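Local coordinates for protein virulence factor (Pectobacterium carotovorum, PDB 2W3Y) that is a virulence factor of a Drosophila pathogen, S-palmitoylated and able to bind lipid vesicles, at residues 23-32 with 248-256; 156-165 with 198-207. All coordinates share one frame; numbering follows the deposited sequence.

Contact 1: 23-32 with 248-256; sequences RLASNETFDI and DKYEGKAID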
loop_
_atom_site.group_PDB
_atom_site.type_symbol
_atom_site.label_atom_id
_atom_site.label_comp_id
_atom_site.label_asym_id
_atom_site.label_seq_id
_atom_site.Cartn_x
_atom_site.Cartn_y
_atom_site.Cartn_z
ATOM N N ARG A 23 -15.833 13.885 -7.811
ATOM C CA ARG A 23 -17.050 13.661 -8.579
ATOM C C ARG A 23 -17.512 12.224 -8.366
ATOM O O ARG A 23 -16.814 11.286 -8.745
ATOM C CB ARG A 23 -16.807 13.966 -10.062
ATOM C CG ARG A 23 -16.597 15.448 -10.342
ATOM C CD ARG A 23 -15.888 15.710 -11.669
ATOM N NE ARG A 23 -15.953 17.128 -12.034
ATOM C CZ ARG A 23 -16.943 17.691 -12.734
ATOM N NH1 ARG A 23 -17.968 16.968 -13.175
ATOM N NH2 ARG A 23 -16.902 18.985 -13.006
ATOM N N LEU A 24 -18.685 12.059 -7.756
ATOM C CA LEU A 24 -19.097 10.755 -7.222
ATOM C C LEU A 24 -19.820 9.804 -8.181
ATOM O O LEU A 24 -19.997 8.627 -7.854
ATOM C CB LEU A 24 -19.903 10.921 -5.924
ATOM C CG LEU A 24 -19.179 10.765 -4.574
ATOM C CD1 LEU A 24 -18.154 11.877 -4.340
ATOM C CD2 LEU A 24 -20.177 10.702 -3.417
ATOM N N ALA A 25 -20.246 10.300 -9.342
ATOM C CA ALA A 25 -20.842 9.431 -10.357
ATOM C C ALA A 25 -19.767 8.471 -10.877
ATOM O O ALA A 25 -18.621 8.878 -11.082
ATOM C CB ALA A 25 -21.439 10.251 -11.486
ATOM N N SER A 26 -20.136 7.203 -11.064
ATOM C CA SER A 26 -19.175 6.145 -11.417
ATOM C C SER A 26 -18.508 6.365 -12.782
ATOM O O SER A 26 -17.401 5.876 -13.035
ATOM C CB SER A 26 -19.838 4.765 -11.353
ATOM O OG SER A 26 -20.751 4.576 -12.421
ATOM N N ASN A 27 -19.191 7.106 -13.647
ATOM C CA ASN A 27 -18.639 7.530 -14.935
ATOM C C ASN A 27 -17.831 8.829 -14.833
ATOM O O ASN A 27 -17.230 9.266 -15.816
ATOM C CB ASN A 27 -19.761 7.679 -15.972
ATOM C CG ASN A 27 -21.075 8.134 -15.348
ATOM O OD1 ASN A 27 -21.353 9.330 -15.263
ATOM N ND2 ASN A 27 -21.878 7.172 -14.877
ATOM N N GLU A 28 -17.818 9.424 -13.637
ATOM C CA GLU A 28 -17.132 10.699 -13.364
ATOM C C GLU A 28 -15.907 10.581 -12.425
ATOM O O GLU A 28 -15.031 11.459 -12.442
ATOM C CB GLU A 28 -18.129 11.722 -12.794
ATOM C CG GLU A 28 -18.955 12.471 -13.845
ATOM C CD GLU A 28 -18.335 13.809 -14.265
ATOM O OE1 GLU A 28 -17.085 13.902 -14.374
ATOM O OE2 GLU A 28 -19.105 14.774 -14.501
ATOM N N THR A 29 -15.861 9.521 -11.607
ATOM C CA THR A 29 -14.683 9.221 -10.774
ATOM C C THR A 29 -13.435 9.053 -11.644
ATOM O O THR A 29 -13.524 8.669 -12.819
ATOM C CB THR A 29 -14.856 7.926 -9.939
ATOM O OG1 THR A 29 -15.443 6.901 -10.752
ATOM C CG2 THR A 29 -15.731 8.167 -8.716
ATOM N N PHE A 30 -12.273 9.327 -11.063
ATOM C CA PHE A 30 -11.036 9.332 -11.844
ATOM C C PHE A 30 -10.410 7.945 -11.986
ATOM O O PHE A 30 -10.346 7.193 -11.026
ATOM C CB PHE A 30 -10.066 10.354 -11.276
ATOM C CG PHE A 30 -10.627 11.755 -11.246
ATOM C CD1 PHE A 30 -10.860 12.453 -12.437
ATOM C CD2 PHE A 30 -10.958 12.361 -10.039
ATOM C CE1 PHE A 30 -11.395 13.756 -12.421
ATOM C CE2 PHE A 30 -11.485 13.668 -10.007
ATOM C CZ PHE A 30 -11.715 14.360 -11.201
ATOM N N ASP A 31 -9.975 7.619 -13.202
ATOM C CA ASP A 31 -9.264 6.358 -13.473
ATOM C C ASP A 31 -8.012 6.227 -12.602
ATOM O O ASP A 31 -7.331 7.217 -12.343
ATOM C CB ASP A 31 -8.865 6.274 -14.945
ATOM C CG ASP A 31 -10.059 6.122 -15.869
ATOM O OD1 ASP A 31 -11.133 5.693 -15.395
ATOM O OD2 ASP A 31 -9.915 6.423 -17.082
ATOM N N ILE A 32 -7.720 5.008 -12.149
ATOM C CA ILE A 32 -6.510 4.755 -11.363
ATOM C C ILE A 32 -5.487 4.018 -12.203
ATOM O O ILE A 32 -5.800 3.554 -13.302
ATOM C CB ILE A 32 -6.799 4.019 -10.009
ATOM C CG1 ILE A 32 -7.307 2.583 -10.250
ATOM C CG2 ILE A 32 -7.747 4.886 -9.135
ATOM C CD1 ILE A 32 -7.296 1.684 -8.995
ATOM N N ASP A 248 -14.205 13.206 -1.393
ATOM C CA ASP A 248 -15.345 13.283 -2.311
ATOM C C ASP A 248 -15.012 13.954 -3.655
ATOM O O ASP A 248 -15.451 13.497 -4.709
ATOM C CB ASP A 248 -16.544 13.970 -1.618
ATOM C CG ASP A 248 -17.309 13.027 -0.701
ATOM O OD1 ASP A 248 -17.107 11.790 -0.809
ATOM O OD2 ASP A 248 -18.129 13.506 0.123
ATOM N N LYS A 249 -14.204 15.009 -3.616
ATOM C CA LYS A 249 -13.861 15.764 -4.819
ATOM C C LYS A 249 -12.903 15.033 -5.790
ATOM O O LYS A 249 -13.022 15.154 -7.016
ATOM C CB LYS A 249 -13.283 17.132 -4.416
ATOM C CG LYS A 249 -13.169 18.138 -5.561
ATOM C CD LYS A 249 -12.790 19.538 -5.059
ATOM C CE LYS A 249 -12.329 20.444 -6.197
ATOM N NZ LYS A 249 -11.688 21.714 -5.686
ATOM N N TYR A 250 -11.961 14.276 -5.237
ATOM C CA TYR A 250 -10.879 13.717 -6.038
ATOM C C TYR A 250 -10.907 12.194 -6.102
ATOM O O TYR A 250 -9.916 11.561 -6.498
ATOM C CB TYR A 250 -9.541 14.245 -5.522
ATOM C CG TYR A 250 -9.424 15.763 -5.653
ATOM C CD1 TYR A 250 -9.346 16.361 -6.911
ATOM C CD2 TYR A 250 -9.409 16.585 -4.527
ATOM C CE1 TYR A 250 -9.249 17.742 -7.054
ATOM C CE2 TYR A 250 -9.311 17.983 -4.656
ATOM C CZ TYR A 250 -9.235 18.545 -5.923
ATOM O OH TYR A 250 -9.134 19.906 -6.087
ATOM N N GLU A 251 -12.064 11.629 -5.748
ATOM C CA GLU A 251 -12.291 10.174 -5.661
ATOM C C GLU A 251 -11.802 9.383 -6.879
ATOM O O GLU A 251 -12.175 9.675 -8.001
ATOM C CB GLU A 251 -13.784 9.876 -5.432
ATOM C CG GLU A 251 -14.062 8.398 -5.120
ATOM C CD GLU A 251 -15.533 8.084 -4.886
ATOM O OE1 GLU A 251 -15.919 6.911 -5.128
ATOM O OE2 GLU A 251 -16.296 8.995 -4.463
ATOM N N GLY A 252 -10.971 8.373 -6.640
ATOM C CA GLY A 252 -10.584 7.445 -7.698
ATOM C C GLY A 252 -11.517 6.240 -7.715
ATOM O O GLY A 252 -12.235 5.997 -6.755
ATOM N N LYS A 253 -11.516 5.498 -8.820
ATOM C CA LYS A 253 -12.171 4.189 -8.885
ATOM C C LYS A 253 -11.710 3.307 -7.725
ATOM O O LYS A 253 -10.573 3.408 -7.284
ATOM C CB LYS A 253 -11.825 3.503 -10.210
ATOM C CG LYS A 253 -12.918 3.564 -11.269
ATOM C CD LYS A 253 -12.967 4.883 -11.970
ATOM C CE LYS A 253 -13.960 4.808 -13.126
ATOM N NZ LYS A 253 -14.443 6.147 -13.533
ATOM N N ALA A 254 -12.598 2.449 -7.234
ATOM C CA ALA A 254 -12.286 1.565 -6.107
ATOM C C ALA A 254 -11.071 0.658 -6.370
ATOM O O ALA A 254 -11.038 -0.089 -7.355
ATOM C CB ALA A 254 -13.519 0.729 -5.722
ATOM N N ILE A 255 -10.085 0.716 -5.478
ATOM C CA ILE A 255 -8.942 -0.210 -5.550
ATOM C C ILE A 255 -9.347 -1.666 -5.322
ATOM O O ILE A 255 -8.672 -2.576 -5.807
ATOM C CB ILE A 255 -7.724 0.195 -4.657
ATOM C CG1 ILE A 255 -8.050 0.095 -3.153
ATOM C CG2 ILE A 255 -7.193 1.585 -5.059
ATOM C CD1 ILE A 255 -6.842 0.203 -2.230
ATOM N N ASP A 256 -10.460 -1.892 -4.621
ATOM C CA ASP A 256 -10.957 -3.275 -4.445
ATOM C C ASP A 256 -11.501 -3.943 -5.723
ATOM O O ASP A 256 -11.749 -5.160 -5.736
ATOM C CB ASP A 256 -11.907 -3.408 -3.232
ATOM C CG ASP A 256 -13.286 -2.769 -3.454
ATOM O OD1 ASP A 256 -13.592 -2.334 -4.576
ATOM O OD2 ASP A 256 -14.073 -2.719 -2.472
HETATM O O HOH W 1 -13.896 7.322 -16.092
#
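Lys253 reaches across to the loop 23-32 and ends in a nest of oxygens. Its chain bends at chi2 (79°) and then runs straight, which carries CD and CE past Thr29 OG1 and sets the ammonium inside the turn. There NZ donates to three acceptors: Ser26 O at 3.0 Å, Thr29 OG1, and Thr29 O at 2.8 Å. The last is met from above its carbonyl plane, 49° out of it, whereas Ser26 O is approached with only a moderate tilt. Asp31 lies alongside the lysine and points the same way; its OD1 makes a long salt bridge to NZ, and a water joins the same two atoms.

Thr29 divides its two branches between neighbours. OG1 faces the ammonium, while CG2 rests obliquely against the carboxylate end of Glu251, whose extended chain then crosses Leu24 at about a right angle, OE2 lying 3.4 Å from Leu24 CG. Leu24 CD1 also touches Asp248 O, the acceptor for Arg23 N; the carboxylate of Asp248 pairs with Arg69.

Between these side chains a single beta bridge, Phe30 with Gly252, joins the loop between helix 9-18 and strand 36-37 to the one that follows helix 237-250. Phe30 N donates to Glu251 O almost straight (172°), and Lys253 N donates back to Phe30 O at 3.0 Å. The Phe30 ring turns its edge to the backbone of Lys249 and Tyr250, with Lys249 O near its plane, 3.7 Å from CE2, and it stacks with His18. Beyond the bridge, Ile32 CD1 meets Ile255 CG2 at 3.9 Å, the two side chains crossing nearly perpendicularly, and both also touch helix 57-81 and Tyr44 of strand 40-49.

Contact 2: 156-165 with 198-207; sequences SAEMNKTQAN and FKQEQKKIAT. With PLM (palmitic acid), chain C.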
loop_
_atom_site.group_PDB
_atom_site.type_symbol
_atom_site.label_atom_id
_atom_site.label_comp_id
_atom_site.label_asym_id
_atom_site.label_seq_id
_atom_site.Cartn_x
_atom_site.Cartn_y
_atom_site.Cartn_z
ATOM N N SER A 156 4.672 -12.590 -13.624
ATOM C CA SER A 156 5.750 -13.297 -14.308
ATOM C C SER A 156 5.622 -13.190 -15.821
ATOM O O SER A 156 6.611 -12.890 -16.524
ATOM C CB SER A 156 5.747 -14.776 -13.882
ATOM O OG SER A 156 6.784 -15.504 -14.528
ATOM N N ALA A 157 4.409 -13.444 -16.310
ATOM C CA ALA A 157 4.067 -13.258 -17.713
ATOM C C ALA A 157 4.410 -11.852 -18.231
ATOM O O ALA A 157 5.012 -11.712 -19.307
ATOM C CB ALA A 157 2.585 -13.572 -17.950
ATOM N N GLU A 158 4.048 -10.813 -17.480
ATOM C CA GLU A 158 4.351 -9.441 -17.919
ATOM C C GLU A 158 5.840 -9.113 -17.901
ATOM O O GLU A 158 6.357 -8.610 -18.894
ATOM C CB GLU A 158 3.573 -8.379 -17.126
ATOM C CG GLU A 158 2.051 -8.442 -17.256
ATOM C CD GLU A 158 1.520 -7.998 -18.610
ATOM O OE1 GLU A 158 2.318 -7.684 -19.522
ATOM O OE2 GLU A 158 0.274 -7.956 -18.766
ATOM N N MET A 159 6.515 -9.391 -16.785
ATOM C CA MET A 159 7.939 -9.054 -16.613
ATOM C C MET A 159 8.895 -9.773 -17.560
ATOM O O MET A 159 9.945 -9.240 -17.907
ATOM C CB MET A 159 8.394 -9.184 -15.142
ATOM C CG MET A 159 8.572 -10.587 -14.539
ATOM S SD MET A 159 9.024 -10.500 -12.745
ATOM C CE MET A 159 8.188 -8.974 -12.281
ATOM N N ASN A 160 8.516 -10.968 -17.990
ATOM C CA ASN A 160 9.368 -11.773 -18.869
ATOM C C ASN A 160 9.222 -11.455 -20.366
ATOM O O ASN A 160 9.837 -12.102 -21.216
ATOM C CB ASN A 160 9.151 -13.261 -18.598
ATOM C CG ASN A 160 9.813 -13.722 -17.305
ATOM O OD1 ASN A 160 9.168 -14.330 -16.450
ATOM N ND2 ASN A 160 11.112 -13.438 -17.160
ATOM N N LYS A 161 8.411 -10.452 -20.676
ATOM C CA LYS A 161 8.179 -10.035 -22.054
ATOM C C LYS A 161 9.428 -9.443 -22.677
ATOM O O LYS A 161 9.684 -9.677 -23.863
ATOM C CB LYS A 161 7.007 -9.054 -22.139
ATOM C CG LYS A 161 5.648 -9.736 -21.997
ATOM C CD LYS A 161 4.482 -8.760 -22.103
ATOM C CE LYS A 161 3.159 -9.522 -22.142
ATOM N NZ LYS A 161 1.968 -8.659 -21.921
ATOM N N THR A 162 10.203 -8.690 -21.884
ATOM C CA THR A 162 11.503 -8.158 -22.327
ATOM C C THR A 162 12.603 -8.333 -21.273
ATOM O O THR A 162 12.355 -8.822 -20.157
ATOM C CB THR A 162 11.443 -6.648 -22.721
ATOM O OG1 THR A 162 11.325 -5.845 -21.545
ATOM C CG2 THR A 162 10.272 -6.338 -23.661
ATOM N N GLN A 163 13.815 -7.892 -21.627
ATOM C CA GLN A 163 14.971 -7.970 -20.729
ATOM C C GLN A 163 15.047 -6.795 -19.755
ATOM O O GLN A 163 15.883 -6.783 -18.847
ATOM C CB GLN A 163 16.270 -8.034 -21.542
ATOM C CG GLN A 163 16.430 -9.300 -22.342
ATOM C CD GLN A 163 16.479 -10.534 -21.468
ATOM O OE1 GLN A 163 15.652 -11.436 -21.603
ATOM N NE2 GLN A 163 17.437 -10.573 -20.557
ATOM N N ALA A 164 14.195 -5.801 -19.952
ATOM C CA ALA A 164 14.237 -4.587 -19.162
ATOM C C ALA A 164 13.870 -4.831 -17.689
ATOM O O ALA A 164 13.254 -5.862 -17.354
ATOM C CB ALA A 164 13.323 -3.540 -19.776
ATOM N N ASN A 165 14.278 -3.913 -16.813
ATOM C CA ASN A 165 13.826 -3.953 -15.417
ATOM C C ASN A 165 12.315 -3.767 -15.406
ATOM O O ASN A 165 11.777 -3.052 -16.260
ATOM C CB ASN A 165 14.491 -2.862 -14.572
ATOM C CG ASN A 165 16.003 -3.084 -14.359
ATOM O OD1 ASN A 165 16.554 -4.188 -14.560
ATOM N ND2 ASN A 165 16.665 -2.029 -13.895
ATOM N N PHE A 198 12.177 -5.419 -10.474
ATOM C CA PHE A 198 12.818 -6.712 -10.660
ATOM C C PHE A 198 13.816 -6.560 -11.800
ATOM O O PHE A 198 13.431 -6.215 -12.908
ATOM C CB PHE A 198 11.812 -7.797 -11.074
ATOM C CG PHE A 198 10.855 -8.219 -10.000
ATOM C CD1 PHE A 198 11.071 -9.406 -9.283
ATOM C CD2 PHE A 198 9.702 -7.471 -9.735
ATOM C CE1 PHE A 198 10.171 -9.835 -8.293
ATOM C CE2 PHE A 198 8.780 -7.895 -8.748
ATOM C CZ PHE A 198 9.025 -9.076 -8.019
ATOM N N LYS A 199 15.082 -6.835 -11.518
ATOM C CA LYS A 199 16.121 -6.983 -12.543
ATOM C C LYS A 199 15.944 -8.339 -13.248
ATOM O O LYS A 199 15.314 -9.248 -12.705
ATOM C CB LYS A 199 17.517 -6.928 -11.891
ATOM C CG LYS A 199 17.831 -5.655 -11.116
ATOM C CD LYS A 199 19.342 -5.551 -10.840
ATOM C CE LYS A 199 19.639 -4.895 -9.515
ATOM N NZ LYS A 199 19.017 -3.554 -9.381
ATOM N N GLN A 200 16.501 -8.485 -14.452
ATOM C CA GLN A 200 16.321 -9.732 -15.212
ATOM C C GLN A 200 16.546 -11.000 -14.371
ATOM O O GLN A 200 15.725 -11.910 -14.392
ATOM C CB GLN A 200 17.216 -9.769 -16.468
ATOM C CG GLN A 200 16.962 -11.004 -17.349
ATOM C CD GLN A 200 15.514 -11.100 -17.803
ATOM O OE1 GLN A 200 14.929 -10.110 -18.235
ATOM N NE2 GLN A 200 14.927 -12.288 -17.697
ATOM N N GLU A 201 17.642 -11.027 -13.607
ATOM C CA GLU A 201 18.044 -12.211 -12.829
ATOM C C GLU A 201 17.124 -12.481 -11.624
ATOM O O GLU A 201 17.152 -13.562 -11.039
ATOM C CB GLU A 201 19.515 -12.099 -12.404
ATOM C CG GLU A 201 19.813 -10.940 -11.427
ATOM C CD GLU A 201 21.237 -10.948 -10.877
ATOM O OE1 GLU A 201 22.194 -10.660 -11.647
ATOM O OE2 GLU A 201 21.400 -11.223 -9.657
ATOM N N GLN A 202 16.301 -11.495 -11.275
ATOM C CA GLN A 202 15.329 -11.625 -10.193
ATOM C C GLN A 202 13.938 -12.089 -10.647
ATOM O O GLN A 202 13.091 -12.410 -9.807
ATOM C CB GLN A 202 15.190 -10.284 -9.479
ATOM C CG GLN A 202 16.403 -9.865 -8.697
ATOM C CD GLN A 202 16.240 -8.490 -8.139
ATOM O OE1 GLN A 202 16.105 -7.518 -8.886
ATOM N NE2 GLN A 202 16.286 -8.381 -6.812
ATOM N N LYS A 203 13.689 -12.124 -11.957
ATOM C CA LYS A 203 12.320 -12.366 -12.450
ATOM C C LYS A 203 11.749 -13.726 -12.064
ATOM O O LYS A 203 10.544 -13.843 -11.825
ATOM C CB LYS A 203 12.191 -12.090 -13.958
ATOM C CG LYS A 203 12.340 -10.609 -14.260
ATOM C CD LYS A 203 12.386 -10.296 -15.733
ATOM C CE LYS A 203 12.696 -8.822 -15.955
ATOM N NZ LYS A 203 12.625 -8.488 -17.422
ATOM N N LYS A 204 12.634 -14.725 -11.981
ATOM C CA LYS A 204 12.346 -16.077 -11.465
ATOM C C LYS A 204 11.559 -16.133 -10.148
ATOM O O LYS A 204 10.811 -17.084 -9.917
ATOM C CB LYS A 204 13.665 -16.835 -11.261
ATOM C CG LYS A 204 13.915 -18.018 -12.205
ATOM C CD LYS A 204 14.084 -17.600 -13.677
ATOM C CE LYS A 204 15.390 -18.132 -14.304
ATOM N NZ LYS A 204 16.584 -17.308 -13.905
ATOM N N ILE A 205 11.743 -15.126 -9.291
ATOM C CA ILE A 205 11.095 -15.075 -7.967
ATOM C C ILE A 205 9.561 -15.148 -8.046
ATOM O O ILE A 205 8.915 -15.771 -7.182
ATOM C CB ILE A 205 11.551 -13.830 -7.161
ATOM C CG1 ILE A 205 13.040 -13.942 -6.820
ATOM C CG2 ILE A 205 10.705 -13.639 -5.869
ATOM C CD1 ILE A 205 13.674 -12.634 -6.359
ATOM N N ALA A 206 8.995 -14.536 -9.091
ATOM C CA ALA A 206 7.534 -14.479 -9.301
ATOM C C ALA A 206 6.835 -15.834 -9.503
ATOM O O ALA A 206 5.607 -15.934 -9.397
ATOM C CB ALA A 206 7.195 -13.515 -10.456
ATOM N N THR A 207 7.609 -16.879 -9.776
ATOM C CA THR A 207 7.053 -18.240 -9.875
ATOM C C THR A 207 7.682 -19.253 -8.907
ATOM O O THR A 207 7.720 -20.448 -9.192
ATOM C CB THR A 207 7.177 -18.783 -11.309
ATOM O OG1 THR A 207 8.540 -18.675 -11.737
ATOM C CG2 THR A 207 6.251 -18.008 -12.266
HETATM C C1 PLM C . 5.033 -16.006 -5.582
HETATM O O2 PLM C . 5.123 -16.934 -6.429
HETATM C C2 PLM C . 5.927 -14.777 -5.691
HETATM C C3 PLM C . 5.181 -13.512 -6.106
HETATM C C4 PLM C . 6.097 -12.294 -6.250
HETATM C C5 PLM C . 6.486 -11.680 -4.905
HETATM C C6 PLM C . 7.805 -10.911 -4.969
HETATM C C7 PLM C . 7.958 -9.972 -3.774
HETATM C C8 PLM C . 9.419 -9.694 -3.404
HETATM C C9 PLM C . 9.779 -8.260 -3.787
HETATM C CA PLM C . 10.033 -7.341 -2.597
HETATM C CB PLM C . 8.967 -6.256 -2.488
HETATM C CC PLM C . 8.862 -5.764 -1.053
HETATM C CD PLM C . 7.416 -5.546 -0.629
HETATM C CE PLM C . 7.209 -4.097 -0.218
HETATM C CF PLM C . 5.952 -3.925 0.623
HETATM O O HOH W 2 8.846 -15.352 -13.268
HETATM O O HOH W 3 12.562 -11.998 -19.884
HETATM O O HOH W 4 16.715 -6.427 -16.142
#
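The end of helix 142-159 and the loop that follows it close here over the turn leaving strand 185-198, beside the bound palmitic acid, and a Met-aromatic contact joined to a buried lysine holds them together. Met159 lays its thioether over one face of the Phe198 ring: SD is 4.3 Å from the ring centroid, 20° off the normal, and CE makes a CH-pi contact nearer the rim. The bend at chi3 (30°) folds CE back over the ring. At the edge of the same ring, C6 of the palmitic acid lies 3.8 Å from Phe198 CZ, so the ring meets the methionine with a face and the lipid with its edge.

Lys203 slides past Met159 in the opposite direction, its CG 3.6 Å from Met159 SD. Extended beyond CG, it delivers NZ to Met159 O at the end of the helix, 2.8 Å away, and to Ala164 O in the loop beyond it, a bond of 2.7 Å in the carbonyl plane; a third bond, to Gln200 OE1, comes from above the amide plane. Outside this grip the side chains of Gln163 and Gln200 cross obliquely, with their amide planes 26° apart and Gln163 NE2 3.3 Å from Gln200 CG. One water links Gln200 N with Gln163 O and Asn165 OD1.

At the helical end of the contact, Ser156 CB packs on Ala206 CB, 3.9 Å away. Tyr166 of strand 166-179 touches Met159 and bonds through its backbone to Phe198, while Phe219 of strand 214-228 meets the Phe198 ring edge-to-face.

How the contacts relate
Followed from the N terminus, the chain leaves helix 9-18 and enters the first half of contact 1 at 23-32. It then builds most of the mixed sheet and its helices before returning, at the end of helix 237-250, to close that loop of 215 intervening residues. Contact 2 is nested within it: residues 156-165 and 198-207 are separated by 32 residues, mostly the antiparallel strands 166-179 and 185-198, so it closes the base of a beta hairpin. The two do not touch, their centres lying 32 Å apart. Contact 1 joins the loop after helix 9-18 to the last turn of helix 237-250 and the loop beyond it, whereas contact 2 ties helix 142-159 to the sheet beside the lipid.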